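Local coordinates for protein amidohydrolase (Xanthomonas campestris pv. campestris, PDB 4DZH) that probably deaminates adenosine-type nucleosides such as 5'-methylthioadenosine, as a zinc-dependent member of the amidohydrolase superfamily, at residues 77-82 with 224-229; 122-127 with 322-327; 288-293 with 314-319. All coordinates share one frame; numbering follows the deposited sequence.

Overall arrangement
From the N terminus, strand 69-80 delivers 77-82, the first half of interaction 1; helix 114-130 follows with 122-127. Interaction 1 closes at 224-229, on strand 225-229, while the loop begun at 122-127 is still open, so interactions 1 and 2 cross. Interaction 3 (288-293 with 314-319) then forms within that loop, nested between the halves of interaction 2, which closes at 322-327. The contacts join the first and fifth strands of the barrel, helix 288-293 after the seventh strand to the loop after the eighth, and that loop's continuation to helix 114-130. Interactions 1 and 3 share a zinc ion, with Asp-316 N 2.9 Å from His-79 O; interactions 2 and 3 share the magnesium ion.

Interaction 1 of 3, residues 77-82 with 224-229. With ZN (zinc ion), chain E.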
loop_
_atom_site.group_PDB
_atom_site.type_symbol
_atom_site.label_atom_id
_atom_site.label_comp_id
_atom_site.label_asym_id
_atom_site.label_seq_id
_atom_site.Cartn_x
_atom_site.Cartn_y
_atom_site.Cartn_z
ATOM N N ASN A 77 -6.372 12.742 7.899
ATOM C CA ASN A 77 -5.086 12.194 8.259
ATOM C C ASN A 77 -4.763 12.714 9.647
ATOM O O ASN A 77 -4.369 13.861 9.812
ATOM C CB ASN A 77 -4.021 12.655 7.229
ATOM C CG ASN A 77 -2.647 12.005 7.453
ATOM O OD1 ASN A 77 -2.282 11.583 8.590
ATOM N ND2 ASN A 77 -1.829 11.961 6.390
ATOM N N ALA A 78 -4.948 11.859 10.642
ATOM C CA ALA A 78 -4.985 12.323 12.028
ATOM C C ALA A 78 -3.621 12.393 12.705
ATOM O O ALA A 78 -3.561 12.561 13.951
ATOM C CB ALA A 78 -5.971 11.410 12.835
ATOM N N HIS A 79 -2.518 12.288 11.944
ATOM C CA HIS A 79 -1.186 12.539 12.501
ATOM C C HIS A 79 -0.155 12.852 11.434
ATOM O O HIS A 79 0.299 11.963 10.731
ATOM C CB HIS A 79 -0.669 11.341 13.305
ATOM C CG HIS A 79 0.629 11.630 14.009
ATOM N ND1 HIS A 79 0.739 12.601 14.981
ATOM C CD2 HIS A 79 1.881 11.139 13.831
ATOM C CE1 HIS A 79 1.987 12.644 15.422
ATOM N NE2 HIS A 79 2.709 11.767 14.744
ATOM N N THR A 80 0.207 14.134 11.316
ATOM C CA THR A 80 1.207 14.524 10.311
ATOM C C THR A 80 2.357 15.352 10.877
ATOM O O THR A 80 2.230 16.053 11.885
ATOM C CB THR A 80 0.572 15.333 9.146
ATOM O OG1 THR A 80 -0.119 16.482 9.686
ATOM C CG2 THR A 80 -0.441 14.442 8.397
ATOM N N HIS A 81 3.496 15.294 10.186
ATOM C CA HIS A 81 4.609 16.228 10.367
ATOM C C HIS A 81 4.914 16.693 8.949
ATOM O O HIS A 81 5.898 16.266 8.344
ATOM C CB HIS A 81 5.848 15.542 10.979
ATOM C CG HIS A 81 5.584 14.801 12.258
ATOM N ND1 HIS A 81 5.196 15.445 13.419
ATOM C CD2 HIS A 81 5.668 13.485 12.561
ATOM C CE1 HIS A 81 5.045 14.553 14.386
ATOM N NE2 HIS A 81 5.296 13.353 13.881
ATOM N N ASN A 82 4.039 17.532 8.416
ATOM C CA ASN A 82 4.023 17.690 6.958
ATOM C C ASN A 82 5.254 18.353 6.268
ATOM O O ASN A 82 5.565 17.998 5.125
ATOM C CB ASN A 82 2.655 18.259 6.486
ATOM C CG ASN A 82 1.648 17.148 6.153
ATOM O OD1 ASN A 82 2.009 15.952 5.973
ATOM N ND2 ASN A 82 0.376 17.537 6.017
ATOM N N PRO A 224 -7.541 20.622 22.308
ATOM C CA PRO A 224 -7.112 19.228 22.465
ATOM C C PRO A 224 -5.614 19.124 22.786
ATOM O O PRO A 224 -4.905 20.135 22.657
ATOM C CB PRO A 224 -7.395 18.629 21.077
ATOM C CG PRO A 224 -8.413 19.531 20.477
ATOM C CD PRO A 224 -8.062 20.892 20.959
ATOM N N VAL A 225 -5.166 17.945 23.225
ATOM C CA VAL A 225 -3.758 17.671 23.520
ATOM C C VAL A 225 -3.282 16.537 22.606
ATOM O O VAL A 225 -3.755 15.435 22.712
ATOM C CB VAL A 225 -3.592 17.286 25.020
ATOM C CG1 VAL A 225 -2.155 16.946 25.328
ATOM C CG2 VAL A 225 -4.098 18.428 25.910
ATOM N N HIS A 226 -2.329 16.820 21.708
ATOM C CA HIS A 226 -1.884 15.865 20.667
ATOM C C HIS A 226 -0.509 15.308 21.054
ATOM O O HIS A 226 0.480 16.045 20.989
ATOM C CB HIS A 226 -1.758 16.680 19.371
ATOM C CG HIS A 226 -1.345 15.899 18.151
ATOM N ND1 HIS A 226 -1.254 16.498 16.898
ATOM C CD2 HIS A 226 -0.967 14.612 17.972
ATOM C CE1 HIS A 226 -0.863 15.602 16.012
ATOM N NE2 HIS A 226 -0.679 14.447 16.634
ATOM N N LEU A 227 -0.436 14.028 21.440
ATOM C CA LEU A 227 0.759 13.491 22.100
ATOM C C LEU A 227 1.197 12.129 21.570
ATOM O O LEU A 227 0.437 11.146 21.645
ATOM C CB LEU A 227 0.488 13.370 23.594
ATOM C CG LEU A 227 1.526 12.711 24.492
ATOM C CD1 LEU A 227 2.730 13.599 24.568
ATOM C CD2 LEU A 227 0.942 12.505 25.923
ATOM N N HIS A 228 2.428 12.033 21.069
ATOM C CA HIS A 228 3.013 10.704 20.835
ATOM C C HIS A 228 3.049 9.910 22.133
ATOM O O HIS A 228 3.724 10.338 23.084
ATOM C CB HIS A 228 4.444 10.786 20.298
ATOM C CG HIS A 228 4.598 11.523 19.001
ATOM N ND1 HIS A 228 5.256 12.728 18.932
ATOM C CD2 HIS A 228 4.303 11.178 17.722
ATOM C CE1 HIS A 228 5.323 13.118 17.671
ATOM N NE2 HIS A 228 4.752 12.201 16.913
ATOM N N THR A 229 2.384 8.758 22.179
ATOM C CA THR A 229 2.237 8.024 23.451
ATOM C C THR A 229 2.481 6.519 23.295
ATOM O O THR A 229 1.810 5.849 22.496
ATOM C CB THR A 229 0.816 8.225 24.005
ATOM O OG1 THR A 229 0.492 9.619 24.066
ATOM C CG2 THR A 229 0.664 7.626 25.441
HETATM ZN ZN ZN E . 4.776 11.684 14.805
HETATM O O HOH W 1 5.790 9.990 15.251
#
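His-79 and His-81 meet His-228 at a zinc ion, and His-79 also meets His-226, in a buried metal-centre contact across the TIM barrel. His-79 and His-81 form the HxH motif at the end of the first barrel strand, a signature of the amidohydrolase superfamily, and the other two histidines sit on the fifth, strand 225-229. The strand segments are 9.7 Å apart at closest approach, too far for backbone pairing, and the gap is bridged by imidazoles. His-79, His-81 and His-228 coordinate through NE2: His-79 NE2 lies 2.1 Å from the zinc, His-81 NE2 2.0 Å and His-228 NE2 2.2 Å. Water 1 and Asp-316 bring the ligand number to five. The three nitrogens crowd together because they share the metal, not through hydrogen bonds: His-79 NE2 and His-228 NE2 are just 3.0 Å apart. These two rings converge on the ion with their planes at 85°.

The outer nitrogens are tethered too. His-81 ND1 is hydrogen-bonded to the carbonyl of Asn-139 and His-228 ND1 to that of His-201, so each ring is held at two points. In His-79, CG lies anti to the residue's own N (chi1 -174°), which carries the ring toward strand 225-229, and the turn about CB-CG sets NE2 to the metal and ND1 to His-226. That histidine is a second-shell residue: His-79 ND1 donates to His-226 NE2 at 2.9 Å, a somewhat bent bond (148°) running close to both ring planes.

Interaction 2 of 3, residues 122-127 with 322-327. With MG (magnesium ion), chain B.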
loop_
_atom_site.group_PDB
_atom_site.type_symbol
_atom_site.label_atom_id
_atom_site.label_comp_id
_atom_site.label_asym_id
_atom_site.label_seq_id
_atom_site.Cartn_x
_atom_site.Cartn_y
_atom_site.Cartn_z
ATOM N N THR A 122 3.187 23.106 1.981
ATOM C CA THR A 122 2.539 23.316 0.714
ATOM C C THR A 122 2.661 22.088 -0.197
ATOM O O THR A 122 1.677 21.665 -0.829
ATOM C CB THR A 122 3.131 24.559 0.021
ATOM O OG1 THR A 122 2.950 25.684 0.865
ATOM C CG2 THR A 122 2.460 24.786 -1.305
ATOM N N LEU A 123 3.869 21.508 -0.264
ATOM C CA LEU A 123 4.065 20.244 -0.945
ATOM C C LEU A 123 3.088 19.148 -0.420
ATOM O O LEU A 123 2.424 18.468 -1.208
ATOM C CB LEU A 123 5.523 19.801 -0.772
ATOM C CG LEU A 123 5.893 18.497 -1.487
ATOM C CD1 LEU A 123 5.502 18.552 -2.973
ATOM C CD2 LEU A 123 7.351 18.267 -1.294
ATOM N N ALA A 124 2.966 19.059 0.904
ATOM C CA ALA A 124 2.059 18.086 1.497
ATOM C C ALA A 124 0.596 18.319 1.110
ATOM O O ALA A 124 -0.147 17.360 0.810
ATOM C CB ALA A 124 2.206 18.077 3.016
ATOM N N ILE A 125 0.188 19.596 1.069
ATOM C CA ILE A 125 -1.187 19.913 0.712
ATOM C C ILE A 125 -1.500 19.396 -0.709
ATOM O O ILE A 125 -2.523 18.747 -0.943
ATOM C CB ILE A 125 -1.436 21.421 0.823
ATOM C CG1 ILE A 125 -1.451 21.860 2.284
ATOM C CG2 ILE A 125 -2.735 21.794 0.059
ATOM C CD1 ILE A 125 -1.420 23.389 2.442
ATOM N N ALA A 126 -0.575 19.591 -1.652
ATOM C CA ALA A 126 -0.771 19.037 -2.998
ATOM C C ALA A 126 -0.891 17.492 -2.961
ATOM O O ALA A 126 -1.772 16.906 -3.603
ATOM C CB ALA A 126 0.377 19.499 -3.911
ATOM N N GLU A 127 0.026 16.837 -2.241
ATOM C CA GLU A 127 -0.006 15.386 -2.163
ATOM C C GLU A 127 -1.282 14.873 -1.497
ATOM O O GLU A 127 -1.884 13.870 -1.947
ATOM C CB GLU A 127 1.235 14.844 -1.433
ATOM C CG GLU A 127 1.200 13.305 -1.356
ATOM C CD GLU A 127 2.445 12.689 -0.782
ATOM O OE1 GLU A 127 3.433 13.392 -0.530
ATOM O OE2 GLU A 127 2.394 11.451 -0.580
ATOM N N ASN A 322 6.949 6.184 3.101
ATOM C CA ASN A 322 7.394 7.589 3.060
ATOM C C ASN A 322 6.416 8.448 2.261
ATOM O O ASN A 322 6.819 9.471 1.650
ATOM C CB ASN A 322 8.744 7.602 2.362
ATOM C CG ASN A 322 9.832 7.084 3.253
ATOM O OD1 ASN A 322 9.650 6.967 4.463
ATOM N ND2 ASN A 322 10.959 6.738 2.660
ATOM N N ASP A 323 5.144 8.034 2.201
ATOM C CA ASP A 323 4.144 8.861 1.500
ATOM C C ASP A 323 3.046 9.334 2.448
ATOM O O ASP A 323 3.030 9.017 3.650
ATOM C CB ASP A 323 3.577 8.167 0.275
ATOM C CG ASP A 323 2.999 6.795 0.585
ATOM O OD1 ASP A 323 2.551 6.588 1.735
ATOM O OD2 ASP A 323 2.905 5.961 -0.344
ATOM N N LEU A 324 2.140 10.160 1.917
ATOM C CA LEU A 324 0.978 10.652 2.698
ATOM C C LEU A 324 -0.278 9.988 2.168
ATOM O O LEU A 324 -1.349 10.604 2.080
ATOM C CB LEU A 324 0.815 12.178 2.544
ATOM C CG LEU A 324 2.008 12.941 3.104
ATOM C CD1 LEU A 324 1.859 14.469 2.798
ATOM C CD2 LEU A 324 2.317 12.695 4.642
ATOM N N ASP A 325 -0.163 8.732 1.772
ATOM C CA ASP A 325 -1.226 8.046 1.058
ATOM C C ASP A 325 -2.171 7.418 2.072
ATOM O O ASP A 325 -1.841 6.345 2.651
ATOM C CB ASP A 325 -0.595 6.949 0.171
ATOM C CG ASP A 325 -1.634 6.132 -0.638
ATOM O OD1 ASP A 325 -2.846 6.239 -0.335
ATOM O OD2 ASP A 325 -1.219 5.379 -1.548
ATOM N N MET A 326 -3.311 8.055 2.314
ATOM C CA MET A 326 -4.265 7.482 3.274
ATOM C C MET A 326 -4.991 6.276 2.724
ATOM O O MET A 326 -5.493 5.461 3.510
ATOM C CB MET A 326 -5.266 8.546 3.751
ATOM C CG MET A 326 -4.670 9.514 4.742
ATOM S SD MET A 326 -4.464 8.783 6.391
ATOM C CE MET A 326 -6.189 8.516 6.869
ATOM N N PHE A 327 -5.118 6.117 1.387
ATOM C CA PHE A 327 -5.742 4.889 0.879
ATOM C C PHE A 327 -4.888 3.693 1.279
ATOM O O PHE A 327 -5.401 2.676 1.741
ATOM C CB PHE A 327 -5.896 4.935 -0.653
ATOM C CG PHE A 327 -7.112 5.699 -1.115
ATOM C CD1 PHE A 327 -7.141 7.089 -1.077
ATOM C CD2 PHE A 327 -8.214 5.011 -1.601
ATOM C CE1 PHE A 327 -8.263 7.792 -1.483
ATOM C CE2 PHE A 327 -9.357 5.715 -2.026
ATOM C CZ PHE A 327 -9.374 7.077 -1.971
HETATM MG MG MG B . 2.496 4.889 2.890
HETATM O O HOH W 2 -2.238 11.491 -0.546
HETATM O O HOH W 3 1.663 3.979 1.145
HETATM O O HOH W 4 0.717 5.602 3.613
HETATM O O HOH W 5 4.385 4.114 2.170
#
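Glu-127 and Ala-124 hold Leu-324 against helix 114-130, where the loop leading to helix 326-341 packs on the outer layer of the TIM barrel. Asp-325 is the N-cap of that second helix, its carboxylate accepting from Ser-328 N, so the contact lies just ahead of a helix start.

The tight part is direct. Leu-324 N donates to Glu-127 OE2 at 2.8 Å, nearly straight at 164°, yet the donor stands well above the carboxylate plane, 50° out of it. Glu-127 reaches this point with an extended chain, and its side chain crosses that of Leu-324 at about a right angle, with Leu-324 CB 3.6 Å from Glu-127 OE2. One methyl goes further, Leu-324 CD1 resting 3.6 Å from Ala-124 CB. The carboxylate is gripped on both oxygens, since Arg-407 forms a salt bridge with OE2 and Arg-88 with OE1; two such cations would be expected to keep it ionised despite its burial. Leu-389 of the second subunit packs against Glu-127 as well.

The looser part is the join between the two backbones, which runs through water. Water 2 lies between two carbonyl oxygens that cannot bond each other, 2.8 Å from Glu-127 O and 2.9 Å from Leu-324 O. On the other side of the loop the contact is hydrated but ordered by metal: Asp-323 turns from the helix to a magnesium ion with six ligands, the others being Asn-321, Glu-289 and waters 3, 4 and 5. Water 4 donates to Asp-325 O. Asp-323 is monodentate: OD1 is 2.1 Å from the magnesium, while Asp-323 OD2 accepts a hydrogen bond from water 3 at 2.8 Å.

Interaction 3 of 3, residues 288-293 with 314-319; sequences PESNLK and GTDGCA. With MG (magnesium ion), chain B; ZN (zinc ion), chain E; ZN (zinc ion), chain F.
Ser-290 and Asp-316 point their side chains at each other, and a single short bond joins them: Ser-290 OG donates to Asp-316 OD2 at 2.7 Å. Ser-290 OG lies anti to the residue's own N (chi1 172°), which aims it across to the carboxylate, and it uses the anti lone pair of OD2, the one away from OD1. Beside the bond, the two CB atoms of Ser-290 and Asp-316 touch at 3.7 Å.

The rest of the carboxylate's contacts are to metal. One zinc ion is chelated by both oxygens, unevenly, with Asp-316 OD2 at 2.0 Å and OD1 at 2.6 Å. Asp-316 OD1 also reaches the second zinc, the one held by His-79, His-81 and His-228, and water 1 bridges the same two ions. Ser-290, in the second shell, adds a further restraint on a carboxylate already held by two zinc ions.

In the TIM barrel, these segments follow the seventh and eighth strands at their C-terminal ends, and an aspartate after the eighth strand is the usual metal ligand of the amidohydrolase superfamily. Asp-316 has a positive phi (66°) with an extended psi; beside it Thr-315 OG1 donates to Asp-316 O, on a lone pair in the carbonyl plane, and is also hydrogen-bonded to Asn-77 ND2.

One residue before the serine, Glu-289 OE1 binds the magnesium ion at 2.0 Å, its OE2 hydrogen-bonded to Ser-328 and Thr-332. Two waters bridge the segments. Water 6 accepts from Ser-290 N and donates weakly to Thr-315 O. Lys-293 bends at its last torsion (chi4 -74°), and its ammonium forms a salt bridge with Asp-92 and a cation-pi contact with Tyr-403 of the second subunit; water 7 accepts from Lys-293 NZ at 2.8 Å and donates to Ala-319 O at 2.9 Å.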
loop_
_atom_site.group_PDB
_atom_site.type_symbol
_atom_site.label_atom_id
_atom_site.label_comp_id
_atom_site.label_asym_id
_atom_site.label_seq_id
_atom_site.Cartn_x
_atom_site.Cartn_y
_atom_site.Cartn_z
ATOM N N PRO A 288 0.042 2.734 11.162
ATOM C CA PRO A 288 0.651 1.409 11.004
ATOM C C PRO A 288 1.924 1.382 10.152
ATOM O O PRO A 288 2.862 0.643 10.420
ATOM C CB PRO A 288 -0.464 0.587 10.324
ATOM C CG PRO A 288 -1.439 1.638 9.729
ATOM C CD PRO A 288 -1.364 2.803 10.685
ATOM N N GLU A 289 1.949 2.135 9.035
ATOM C CA GLU A 289 3.105 2.008 8.165
ATOM C C GLU A 289 4.376 2.527 8.835
ATOM O O GLU A 289 5.462 1.886 8.680
ATOM C CB GLU A 289 2.863 2.642 6.759
ATOM C CG GLU A 289 1.702 1.941 6.004
ATOM C CD GLU A 289 1.427 2.446 4.606
ATOM O OE1 GLU A 289 2.209 3.305 4.094
ATOM O OE2 GLU A 289 0.449 1.918 4.014
ATOM N N SER A 290 4.272 3.666 9.529
ATOM C CA SER A 290 5.404 4.200 10.273
ATOM C C SER A 290 5.825 3.209 11.359
ATOM O O SER A 290 7.033 2.963 11.525
ATOM C CB SER A 290 5.046 5.538 10.890
ATOM O OG SER A 290 6.077 5.974 11.775
ATOM N N ASN A 291 4.835 2.654 12.074
ATOM C CA ASN A 291 5.136 1.709 13.167
ATOM C C ASN A 291 5.893 0.479 12.605
ATOM O O ASN A 291 6.848 -0.049 13.224
ATOM C CB ASN A 291 3.861 1.204 13.852
ATOM C CG ASN A 291 3.071 2.256 14.624
ATOM O OD1 ASN A 291 1.906 2.011 14.963
ATOM N ND2 ASN A 291 3.674 3.428 14.920
ATOM N N LEU A 292 5.452 -0.041 11.451
ATOM C CA LEU A 292 6.097 -1.211 10.931
ATOM C C LEU A 292 7.501 -0.842 10.462
ATOM O O LEU A 292 8.473 -1.544 10.756
ATOM C CB LEU A 292 5.271 -1.817 9.778
ATOM C CG LEU A 292 3.896 -2.376 10.115
ATOM C CD1 LEU A 292 3.273 -2.856 8.765
ATOM C CD2 LEU A 292 4.062 -3.571 11.026
ATOM N N LYS A 293 7.621 0.284 9.736
ATOM C CA LYS A 293 8.889 0.654 9.123
ATOM C C LYS A 293 9.951 0.959 10.184
ATOM O O LYS A 293 11.111 0.630 9.958
ATOM C CB LYS A 293 8.676 1.875 8.213
ATOM C CG LYS A 293 9.845 2.265 7.344
ATOM C CD LYS A 293 9.398 3.354 6.320
ATOM C CE LYS A 293 10.437 3.618 5.223
ATOM N NZ LYS A 293 11.615 4.403 5.710
ATOM N N GLY A 314 -3.515 7.843 10.814
ATOM C CA GLY A 314 -2.608 8.886 10.353
ATOM C C GLY A 314 -1.391 8.258 9.657
ATOM O O GLY A 314 -1.094 7.050 9.791
ATOM N N THR A 315 -0.630 9.067 8.938
ATOM C CA THR A 315 0.498 8.568 8.153
ATOM C C THR A 315 1.860 8.787 8.852
ATOM O O THR A 315 2.838 8.131 8.467
ATOM C CB THR A 315 0.571 9.198 6.715
ATOM O OG1 THR A 315 0.653 10.632 6.836
ATOM C CG2 THR A 315 -0.662 8.802 5.843
ATOM N N ASP A 316 1.938 9.742 9.794
ATOM C CA ASP A 316 3.217 10.236 10.319
ATOM C C ASP A 316 3.920 10.940 9.171
ATOM O O ASP A 316 3.262 11.305 8.170
ATOM C CB ASP A 316 4.060 9.070 10.934
ATOM C CG ASP A 316 4.942 9.494 12.127
ATOM O OD1 ASP A 316 4.858 10.596 12.721
ATOM O OD2 ASP A 316 5.700 8.568 12.502
ATOM N N GLY A 317 5.223 11.103 9.234
ATOM C CA GLY A 317 5.954 11.920 8.262
ATOM C C GLY A 317 6.590 11.129 7.127
ATOM O O GLY A 317 6.725 9.897 7.206
ATOM N N CYS A 318 7.018 11.834 6.066
ATOM C CA CYS A 318 7.542 11.206 4.871
ATOM C C CYS A 318 8.979 10.709 4.994
ATOM O O CYS A 318 9.491 10.183 4.024
ATOM C CB CYS A 318 7.398 12.100 3.631
ATOM S SG CYS A 318 5.660 12.334 3.162
ATOM N N ALA A 319 9.591 10.831 6.164
ATOM C CA ALA A 319 10.882 10.160 6.363
ATOM C C ALA A 319 10.653 8.810 7.030
ATOM O O ALA A 319 11.618 8.048 7.222
ATOM C CB ALA A 319 11.829 11.022 7.210
HETATM MG MG MG B . 2.496 4.889 2.890
HETATM ZN ZN ZN E . 4.776 11.684 14.805
HETATM ZN ZN ZN F . 6.856 9.392 13.851
HETATM O O HOH W 6 2.043 5.510 9.436
HETATM O O HOH W 7 12.193 5.420 8.215
HETATM O O HOH W 4 0.717 5.602 3.613
HETATM O O HOH W 5 4.385 4.114 2.170
HETATM O O HOH W 3 1.663 3.979 1.145
HETATM O O HOH W 1 5.790 9.990 15.251
HETATM O O HOH W 8 8.038 7.990 14.948
#